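Local coordinates for protein BtGH115A (Bacteroides thetaiotaomicron, PDB 5BY3) that is a family GH115 4-O-methyl-alpha-glucuronidase with specificity for decorated arabinogalactans, a glycoside hydrolase of a gut bacterium, at residues E170-M175 / E217-P221; D436-A440 / W611-M615; S553-E557 / S605-G609; F556-Y561 / L599-Y603. All coordinates share one frame; numbering follows the deposited sequence. Where two conformers were deposited one is given.

Interaction 1: residues E170-M175 / E217-P221; sequences EDWGLM and ECTLP
D171 and C218 hold a water molecule between their segments, and three groups grip it. The water donates to D171 OD2 at 2.8 Å. It donates its other hydrogen to E217 OE1 and accepts from the backbone N of C218, both at slightly greater length. Placed so, its two hydrogens probably ease the meeting of the two like-charged carboxylates. The thiol of C218 lies against the same aspartate: its SG is set between its own backbone N and carbonyl carbon (chi1 74°), which aims it at the carboxylate and brings it 3.4 Å from D171 CG. Small and only weakly polar, cysteine fits close to this flat group. D171 itself is anchored further, since its OD1 is hydrogen-bonded to H216 ND1.

T219 OG1 donates to E170 OE2 at 3.0 Å, the two side chains crossing obliquely, though the position of this carboxylate oxygen is somewhat uncertain; the backbone N of H216 also binds it. The selenomethionine M175 packs along T219 and C218, running past the T219 side chain in the opposite direction. Its CG passes 3.5 Å from T219 OG1, and the chain then bends twice, so that its methyl CE ends 3.7 Å from C218 O and 4.1 Å from C218 SG. A flexible, unbranched side chain suits this curved path.

Residues 170-175 follow strand 162-166 and enter helix 174-182, with G173 as its N-cap, whereas residues 217-221 belong to the loop between strand 210-212 and helix 228-235. The contact therefore ties together the loops that follow two adjacent parallel strands of the eight-stranded sheet.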
# COMPACT_ATOMS: atom_id res chain seq x y z
N GLU A 170 13.07 -6.23 3.12
CA GLU A 170 14.11 -5.32 2.69
C GLU A 170 15.45 -5.99 2.32
O GLU A 170 16.40 -5.27 1.96
CB GLU A 170 14.35 -4.24 3.77
CG GLU A 170 15.08 -4.72 5.05
CD GLU A 170 14.18 -5.26 6.17
OE1 GLU A 170 13.08 -5.73 5.88
OE2 GLU A 170 14.56 -5.20 7.37
N ASP A 171 15.51 -7.34 2.40
CA ASP A 171 16.78 -8.09 2.26
C ASP A 171 17.48 -7.86 0.92
O ASP A 171 18.69 -8.09 0.84
CB ASP A 171 16.63 -9.62 2.39
CG ASP A 171 15.91 -10.10 3.66
OD1 ASP A 171 14.96 -9.46 4.15
OD2 ASP A 171 16.27 -11.21 4.13
N TRP A 172 16.72 -7.46 -0.13
CA TRP A 172 17.21 -7.41 -1.52
C TRP A 172 17.09 -6.02 -2.16
O TRP A 172 17.15 -5.88 -3.37
CB TRP A 172 16.51 -8.45 -2.40
CG TRP A 172 16.52 -9.79 -1.79
CD1 TRP A 172 17.48 -10.75 -1.94
CD2 TRP A 172 15.56 -10.32 -0.85
NE1 TRP A 172 17.18 -11.86 -1.16
CE2 TRP A 172 16.02 -11.62 -0.47
CE3 TRP A 172 14.38 -9.84 -0.28
CZ2 TRP A 172 15.33 -12.44 0.45
CZ3 TRP A 172 13.68 -10.64 0.64
CH2 TRP A 172 14.16 -11.94 0.98
N GLY A 173 16.98 -4.99 -1.34
CA GLY A 173 16.81 -3.64 -1.86
C GLY A 173 17.18 -2.54 -0.89
O GLY A 173 18.30 -2.04 -0.90
N LEU A 174 16.24 -2.16 -0.03
CA LEU A 174 16.51 -1.02 0.82
C LEU A 174 17.60 -1.29 1.84
O LEU A 174 18.39 -0.38 2.14
CB LEU A 174 15.25 -0.43 1.44
CG LEU A 174 15.35 0.92 2.14
CD1 LEU A 174 14.04 1.65 2.12
CD2 LEU A 174 15.79 0.73 3.58
N MSE A 175 17.71 -2.52 2.34
CA MSE A 175 18.84 -2.79 3.31
C MSE A 175 20.21 -2.64 2.61
O MSE A 175 20.96 -1.75 3.02
CB MSE A 175 18.70 -4.01 4.22
CG MSE A 175 19.75 -4.00 5.34
SE MSE A 175 21.48 -4.71 4.68
CE MSE A 175 21.13 -6.63 4.43
N GLU A 217 15.69 -10.18 10.30
CA GLU A 217 16.92 -10.76 10.88
C GLU A 217 18.21 -10.23 10.24
O GLU A 217 19.15 -9.90 10.95
CB GLU A 217 16.87 -12.31 10.98
CG GLU A 217 16.20 -13.07 9.81
CD GLU A 217 14.66 -13.02 9.79
OE1 GLU A 217 14.08 -12.66 8.73
OE2 GLU A 217 14.01 -13.34 10.82
N CYS A 218 18.21 -10.06 8.92
CA CYS A 218 19.32 -9.40 8.18
C CYS A 218 19.64 -7.92 8.52
O CYS A 218 20.64 -7.39 8.05
CB CYS A 218 19.07 -9.51 6.66
SG CYS A 218 17.76 -8.41 6.03
N THR A 219 18.79 -7.26 9.29
CA THR A 219 18.90 -5.82 9.59
C THR A 219 19.21 -5.53 11.09
O THR A 219 18.73 -6.22 11.98
CB THR A 219 17.59 -5.12 9.15
OG1 THR A 219 17.51 -5.17 7.73
CG2 THR A 219 17.51 -3.66 9.58
N LEU A 220 20.00 -4.50 11.35
CA LEU A 220 20.20 -4.00 12.71
C LEU A 220 18.92 -3.39 13.27
O LEU A 220 18.40 -2.43 12.70
CB LEU A 220 21.33 -2.95 12.79
CG LEU A 220 21.86 -2.70 14.21
CD1 LEU A 220 22.66 -3.89 14.73
CD2 LEU A 220 22.68 -1.40 14.29
N PRO A 221 18.40 -3.94 14.40
CA PRO A 221 17.19 -3.31 14.96
C PRO A 221 17.33 -1.82 15.16
O PRO A 221 18.38 -1.32 15.60
CB PRO A 221 17.00 -4.05 16.28
CG PRO A 221 17.51 -5.43 15.97
CD PRO A 221 18.70 -5.23 15.07
O HOH W 1 16.44 -11.65 6.92

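Interaction 2: residues D436-A440 / W611-M615; sequences DIKPA and WNRMM. With NI (nickel (II) ion), chain C.
K438 reaches from its loop across M614 to the indole of W611. Its CB lies 4.3 Å from M614 CG, and CG continues past the same selenomethionine. At CD the chain arrives over one face of the W611 six-membered ring, 3.7 Å from CZ3, and CE stays over the indole, 3.7 Å from CE2. Bends at the last two torsions (chi3 65°, chi4 56°) lay these methylenes across the ring and turn the amine back. NZ still makes a cation-pi contact, 4.7 Å from the six-membered ring centroid and 22° off its normal, but its charge is met chiefly by salt bridges to E441 and E557, with W135 O as a further acceptor. Lysine suits the place because its apolar methylene chain packs on the indole while its amine pairs with two acids.

W611 is pinned by a hydrogen bond from NE1 to D137. With an alanine here, the methylenes of K438 would probably lose their packing surface and its amine the cation-pi contact, while D137 would be left without its N-H partner. Nearby, M614 SE rests 3.8 Å from D436 CB, and M615 CE touches P439 CG at 4.0 Å, the two side chains crossing at about a right angle; a cis peptide precedes this proline.

D436 OD2 binds the nickel ion at 2.4 Å, with L404 O and two waters as further ligands. Residues 436-440 follow strand 429-433, the last of the parallel strands, so this metal-bearing loop occupies the C-terminal rim characteristic of active sites in TIM-barrel enzymes.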
# COMPACT_ATOMS: atom_id res chain seq x y z
N ASP A 436 10.55 -2.16 -0.11
CA ASP A 436 11.74 -1.26 -0.17
C ASP A 436 11.38 0.18 -0.49
O ASP A 436 12.28 0.95 -0.85
CB ASP A 436 12.72 -1.73 -1.25
CG ASP A 436 13.06 -3.20 -1.15
OD1 ASP A 436 13.85 -3.55 -0.24
OD2 ASP A 436 12.58 -4.00 -1.98
N ILE A 437 10.09 0.55 -0.38
CA ILE A 437 9.55 1.83 -0.90
C ILE A 437 9.53 1.84 -2.46
O ILE A 437 8.46 1.75 -3.05
CB ILE A 437 10.23 3.11 -0.34
CG1 ILE A 437 10.27 3.11 1.22
CG2 ILE A 437 9.61 4.37 -0.97
CD1 ILE A 437 11.13 4.21 1.85
N LYS A 438 10.69 1.94 -3.10
CA LYS A 438 10.75 1.83 -4.57
C LYS A 438 10.51 0.34 -4.92
O LYS A 438 11.08 -0.50 -4.25
CB LYS A 438 12.08 2.40 -5.11
CG LYS A 438 12.37 3.81 -4.56
CD LYS A 438 13.73 4.40 -4.95
CE LYS A 438 13.86 4.63 -6.45
NZ LYS A 438 12.77 5.50 -7.00
N PRO A 439 9.67 -0.01 -5.89
CA PRO A 439 9.11 0.91 -6.87
C PRO A 439 7.56 0.99 -6.77
O PRO A 439 6.86 0.69 -7.72
CB PRO A 439 9.50 0.21 -8.17
CG PRO A 439 9.26 -1.27 -7.87
CD PRO A 439 9.66 -1.41 -6.39
N ALA A 440 7.06 1.37 -5.60
CA ALA A 440 5.63 1.45 -5.27
C ALA A 440 5.23 2.89 -5.02
O ALA A 440 4.20 3.15 -4.35
CB ALA A 440 5.36 0.66 -3.98
N TRP A 611 20.94 4.76 -6.91
CA TRP A 611 20.13 3.66 -6.44
C TRP A 611 20.79 2.35 -6.70
O TRP A 611 20.12 1.37 -6.96
CB TRP A 611 18.74 3.64 -7.09
CG TRP A 611 18.03 4.97 -6.99
CD1 TRP A 611 17.80 5.83 -8.01
CD2 TRP A 611 17.49 5.57 -5.81
NE1 TRP A 611 17.12 6.92 -7.57
CE2 TRP A 611 16.91 6.79 -6.21
CE3 TRP A 611 17.40 5.19 -4.47
CZ2 TRP A 611 16.27 7.67 -5.30
CZ3 TRP A 611 16.77 6.05 -3.55
CH2 TRP A 611 16.22 7.28 -3.98
N ASN A 612 22.11 2.33 -6.65
CA ASN A 612 22.78 1.04 -6.80
C ASN A 612 22.39 0.06 -5.66
O ASN A 612 22.37 0.47 -4.48
CB ASN A 612 24.30 1.21 -6.91
CG ASN A 612 24.99 -0.09 -7.27
OD1 ASN A 612 24.45 -0.92 -7.99
ND2 ASN A 612 26.18 -0.29 -6.72
N ARG A 613 22.06 -1.19 -6.05
CA ARG A 613 21.54 -2.25 -5.13
C ARG A 613 20.05 -2.20 -4.73
O ARG A 613 19.54 -3.18 -4.16
CB ARG A 613 22.35 -2.33 -3.82
CG ARG A 613 23.83 -2.54 -4.00
CD ARG A 613 24.53 -2.53 -2.65
NE ARG A 613 25.77 -3.28 -2.79
CZ ARG A 613 26.93 -2.75 -3.18
NH1 ARG A 613 27.01 -1.44 -3.44
NH2 ARG A 613 28.00 -3.53 -3.29
N MSE A 614 19.37 -1.07 -4.96
CA MSE A 614 17.94 -0.94 -4.65
C MSE A 614 17.07 -1.90 -5.43
O MSE A 614 15.99 -2.22 -4.98
CB MSE A 614 17.56 0.50 -4.92
CG MSE A 614 16.11 0.91 -4.65
SE MSE A 614 15.38 0.47 -2.88
CE MSE A 614 15.54 2.25 -2.11
N MSE A 615 17.55 -2.39 -6.58
CA MSE A 615 16.75 -3.24 -7.47
C MSE A 615 17.39 -4.56 -7.74
O MSE A 615 18.51 -4.64 -8.27
CB MSE A 615 16.42 -2.60 -8.80
CG MSE A 615 15.45 -3.45 -9.64
SE MSE A 615 13.71 -3.73 -8.74
CE MSE A 615 13.13 -1.84 -8.81
NI NI C . 10.78 -5.08 -3.13
O HOH W 2 9.83 -2.77 -2.75
O HOH W 3 12.58 -6.79 -3.06

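Interaction 3: residues S553-E557 / S605-G609; sequences SAYFE and SLENG
S553 and L606 mark where the two backbones come closest, with CA atoms 6.7 Å apart. Residues 553-557 form regular helix, whereas residues 605-609 run as an irregular loop in which L606 is extended and E607 has left-handed backbone angles (phi 45°, psi 55°). This change of direction lets two consecutive side chains, L606 and E607, both point toward the helix.

S553 OG donates to E607 OE2 at 2.7 Å. The hydroxyl meets the carboxylate oxygen on its anti side, 16° out of the carboxylate plane, and E607 CG packs beside it, 3.4 Å from S553 OG. Serine is short enough to let the bent glutamate chain come close, and the bond lies in the first turn of helix 552-580, where the N-terminal end of the helix dipole would probably stabilise a negative charge.

L606 supplies the apolar half, its forked end straddling two helix residues. CD2 lies 3.9 Å from F556 CB, while CD1 touches the shaft of E557 at CG, 3.9 Å away, and rests 3.8 Å from its OE2. L606 thus packs beside the acid whose other oxygen pairs with K438.

Helices 552-580 and 587-603 make an antiparallel helical hairpin. Here the chain leaving the second helix folds back over the beginning of the first, closing the end of the hairpin remote from its connecting turn.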
# COMPACT_ATOMS: atom_id res chain seq x y z
N SER A 553 15.36 10.32 -15.49
CA SER A 553 15.49 9.31 -14.44
C SER A 553 14.12 8.93 -13.81
O SER A 553 13.84 7.76 -13.64
CB SER A 553 16.49 9.77 -13.39
OG SER A 553 17.78 9.95 -13.97
N ALA A 554 13.27 9.91 -13.52
CA ALA A 554 11.94 9.59 -13.00
C ALA A 554 11.17 8.76 -14.00
O ALA A 554 10.38 7.85 -13.65
CB ALA A 554 11.16 10.86 -12.67
N TYR A 555 11.42 9.03 -15.27
CA TYR A 555 10.72 8.24 -16.27
C TYR A 555 11.21 6.78 -16.23
O TYR A 555 10.40 5.87 -16.31
CB TYR A 555 10.87 8.86 -17.66
CG TYR A 555 10.01 8.20 -18.72
CD1 TYR A 555 8.62 8.38 -18.75
CD2 TYR A 555 10.59 7.38 -19.68
CE1 TYR A 555 7.83 7.78 -19.72
CE2 TYR A 555 9.82 6.78 -20.66
CZ TYR A 555 8.45 6.97 -20.67
OH TYR A 555 7.72 6.37 -21.64
N PHE A 556 12.50 6.56 -16.07
CA PHE A 556 12.95 5.18 -16.11
C PHE A 556 12.40 4.45 -14.87
O PHE A 556 11.86 3.35 -14.96
CB PHE A 556 14.48 5.06 -16.21
CG PHE A 556 14.94 3.64 -16.49
CD1 PHE A 556 15.08 3.18 -17.80
CD2 PHE A 556 15.20 2.75 -15.43
CE1 PHE A 556 15.46 1.86 -18.05
CE2 PHE A 556 15.59 1.44 -15.67
CZ PHE A 556 15.73 0.99 -16.98
N GLU A 557 12.52 5.13 -13.74
CA GLU A 557 12.05 4.66 -12.44
C GLU A 557 10.56 4.38 -12.34
O GLU A 557 10.18 3.32 -11.85
CB GLU A 557 12.47 5.67 -11.36
CG GLU A 557 13.94 5.57 -11.04
CD GLU A 557 14.42 6.72 -10.22
OE1 GLU A 557 13.88 6.95 -9.12
OE2 GLU A 557 15.39 7.39 -10.68
N SER A 605 22.33 1.99 -12.09
CA SER A 605 23.43 2.84 -12.58
C SER A 605 22.98 4.25 -12.91
O SER A 605 23.80 5.12 -13.16
CB SER A 605 24.16 2.19 -13.78
OG SER A 605 23.32 2.11 -14.91
N LEU A 606 21.66 4.48 -12.90
CA LEU A 606 21.06 5.82 -13.03
C LEU A 606 21.63 6.76 -11.96
O LEU A 606 21.96 6.32 -10.84
CB LEU A 606 19.56 5.75 -12.74
CG LEU A 606 18.52 4.98 -13.50
CD1 LEU A 606 17.41 4.69 -12.52
CD2 LEU A 606 17.95 5.80 -14.64
N GLU A 607 21.66 8.05 -12.32
CA GLU A 607 22.11 9.16 -11.45
C GLU A 607 23.42 8.86 -10.69
O GLU A 607 23.49 8.98 -9.46
CB GLU A 607 20.98 9.59 -10.51
CG GLU A 607 19.75 10.16 -11.23
CD GLU A 607 19.94 11.55 -11.86
OE1 GLU A 607 20.85 12.33 -11.46
OE2 GLU A 607 19.13 11.88 -12.75
N ASN A 608 24.44 8.50 -11.47
CA ASN A 608 25.75 7.94 -11.05
C ASN A 608 25.69 6.48 -10.69
O ASN A 608 26.15 5.61 -11.46
CB ASN A 608 26.49 8.78 -10.01
CG ASN A 608 26.94 10.11 -10.56
OD1 ASN A 608 27.00 10.30 -11.79
ND2 ASN A 608 27.24 11.06 -9.66
N GLY A 609 25.11 6.23 -9.53
CA GLY A 609 24.61 4.92 -9.11
C GLY A 609 23.90 5.32 -7.82
O GLY A 609 24.13 4.71 -6.77

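Interaction 4: residues F556-Y561 / L599-Y603; sequences FELVKY and LTQHY
F556 meets H602, and Y561 meets Y603, across two antiparallel helix segments whose axes approach to 11.4 Å at 169°. These two edge-to-face aromatic pairs span the interface. H602 turns its edge to the face of F556, with centroids 4.5 Å apart and planes at 66°; its CD2 stands over the ring and lies 3.3 Å from CE1. In the same fashion Y603 presents its edge to the face of Y561, centroids 5.0 Å apart, CD2 sitting toward the rim of that ring.

Apolar contacts join L599 to the two rings of the other helix. Its CD2 touches F556 CZ at 3.9 Å, and its CB meets Y561 CE1 at 3.8 Å, so one leucine serves both.

The polar contacts lie at the ring ends. With its CG anti to its own backbone N (chi1 -172°), Y561 reaches across to the other helix, where OH donates to T600 OG1 at 2.9 Å; that hydroxyl is also bound to I596 O, and the phenol to W405 NE1. A phenylalanine in place of Y561 would probably leave T600 OG1 without this donor and W405 NE1 without its acceptor. A water donates to E557 O at 2.9 Å; this carbonyl lies in a wider pi-type turn.

Tyrosine thus suits position 561: the ring fills an apolar interface, while the hydroxyl finds partners within the same buried region, giving the helix pair a directional bond as well as bulk.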
# COMPACT_ATOMS: atom_id res chain seq x y z
N PHE A 556 12.50 6.56 -16.07
CA PHE A 556 12.95 5.18 -16.11
C PHE A 556 12.40 4.45 -14.87
O PHE A 556 11.86 3.35 -14.96
CB PHE A 556 14.48 5.06 -16.21
CG PHE A 556 14.94 3.64 -16.49
CD1 PHE A 556 15.08 3.18 -17.80
CD2 PHE A 556 15.20 2.75 -15.43
CE1 PHE A 556 15.46 1.86 -18.05
CE2 PHE A 556 15.59 1.44 -15.67
CZ PHE A 556 15.73 0.99 -16.98
N GLU A 557 12.52 5.13 -13.74
CA GLU A 557 12.05 4.66 -12.44
C GLU A 557 10.56 4.38 -12.34
O GLU A 557 10.18 3.32 -11.85
CB GLU A 557 12.47 5.67 -11.36
CG GLU A 557 13.94 5.57 -11.04
CD GLU A 557 14.42 6.72 -10.22
OE1 GLU A 557 13.88 6.95 -9.12
OE2 GLU A 557 15.39 7.39 -10.68
N LEU A 558 9.74 5.30 -12.86
CA LEU A 558 8.28 5.26 -12.65
C LEU A 558 7.46 4.68 -13.80
O LEU A 558 6.38 4.16 -13.57
CB LEU A 558 7.78 6.65 -12.28
CG LEU A 558 8.53 7.30 -11.08
CD1 LEU A 558 8.25 8.79 -11.00
CD2 LEU A 558 8.19 6.67 -9.75
N VAL A 559 7.97 4.75 -15.02
CA VAL A 559 7.26 4.23 -16.18
C VAL A 559 8.06 3.14 -16.89
O VAL A 559 7.59 2.02 -16.99
CB VAL A 559 6.84 5.36 -17.17
CG1 VAL A 559 6.00 4.82 -18.30
CG2 VAL A 559 6.00 6.41 -16.47
N LYS A 560 9.27 3.45 -17.35
CA LYS A 560 9.99 2.56 -18.27
C LYS A 560 10.41 1.26 -17.59
O LYS A 560 10.11 0.19 -18.11
CB LYS A 560 11.17 3.29 -18.93
CG LYS A 560 11.74 2.62 -20.17
CD LYS A 560 12.58 3.59 -20.99
CE LYS A 560 13.03 2.96 -22.30
NZ LYS A 560 14.37 2.33 -22.16
N TYR A 561 11.07 1.31 -16.43
CA TYR A 561 11.44 0.06 -15.75
C TYR A 561 10.24 -0.85 -15.44
O TYR A 561 10.32 -2.01 -15.84
CB TYR A 561 12.33 0.24 -14.49
CG TYR A 561 12.84 -1.09 -13.93
CD1 TYR A 561 13.98 -1.72 -14.48
CD2 TYR A 561 12.18 -1.75 -12.88
CE1 TYR A 561 14.44 -2.94 -13.99
CE2 TYR A 561 12.62 -2.95 -12.40
CZ TYR A 561 13.75 -3.54 -12.96
OH TYR A 561 14.19 -4.76 -12.48
N LEU A 599 17.74 -4.03 -18.12
CA LEU A 599 16.88 -3.04 -17.46
C LEU A 599 17.28 -2.83 -15.98
O LEU A 599 17.31 -1.71 -15.51
CB LEU A 599 15.40 -3.42 -17.61
CG LEU A 599 14.85 -3.33 -19.05
CD1 LEU A 599 13.53 -4.05 -19.23
CD2 LEU A 599 14.67 -1.90 -19.45
N THR A 600 17.65 -3.91 -15.28
CA THR A 600 18.00 -3.82 -13.86
C THR A 600 19.39 -3.18 -13.66
O THR A 600 19.61 -2.45 -12.65
CB THR A 600 17.91 -5.20 -13.19
OG1 THR A 600 16.65 -5.76 -13.52
CG2 THR A 600 18.06 -5.11 -11.66
N GLN A 601 20.31 -3.47 -14.60
CA GLN A 601 21.63 -2.79 -14.62
C GLN A 601 21.46 -1.30 -14.80
O GLN A 601 22.14 -0.50 -14.15
CB GLN A 601 22.55 -3.32 -15.73
CG GLN A 601 23.31 -4.60 -15.43
CD GLN A 601 24.58 -4.39 -14.60
OE1 GLN A 601 24.67 -3.47 -13.76
NE2 GLN A 601 25.57 -5.27 -14.81
N HIS A 602 20.56 -0.90 -15.69
CA HIS A 602 20.32 0.51 -15.93
C HIS A 602 19.77 1.20 -14.66
O HIS A 602 20.28 2.25 -14.26
CB HIS A 602 19.44 0.74 -17.16
CG HIS A 602 19.43 2.16 -17.63
ND1 HIS A 602 20.52 2.75 -18.24
CD2 HIS A 602 18.48 3.12 -17.58
CE1 HIS A 602 20.23 4.00 -18.54
NE2 HIS A 602 18.99 4.25 -18.16
N TYR A 603 18.79 0.55 -14.01
CA TYR A 603 18.21 1.04 -12.75
C TYR A 603 19.30 1.39 -11.75
O TYR A 603 19.33 2.47 -11.15
CB TYR A 603 17.29 -0.03 -12.12
CG TYR A 603 16.26 0.53 -11.15
CD1 TYR A 603 16.61 0.88 -9.85
CD2 TYR A 603 14.94 0.71 -11.56
CE1 TYR A 603 15.67 1.38 -8.97
CE2 TYR A 603 13.99 1.22 -10.70
CZ TYR A 603 14.35 1.54 -9.40
OH TYR A 603 13.41 2.06 -8.57
O HOH W 4 11.13 2.91 -9.14

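In the fold
Interaction 2, which carries the nickel ligand D436, is the hub of the four. On one side it meets interaction 1 through L174 N and D436 OD1, 2.8 Å apart, so the carboxylate whose other oxygen binds the metal also meets the start of helix 174-182. On the other it is tied to interactions 3 and 4 by the salt bridge between K438 NZ and E557 OE1, 2.8 Å long; these two share F556 and E557. Interactions 1 and 4 do not touch, their centres lying 22 Å apart. The side chain of Y603 is about 9 Å from the nickel ion. Through K438 and M615, whose CG lies 3.4 Å from Y561 OH, the helical hairpin packs against the metal-bearing loop and its partner segment.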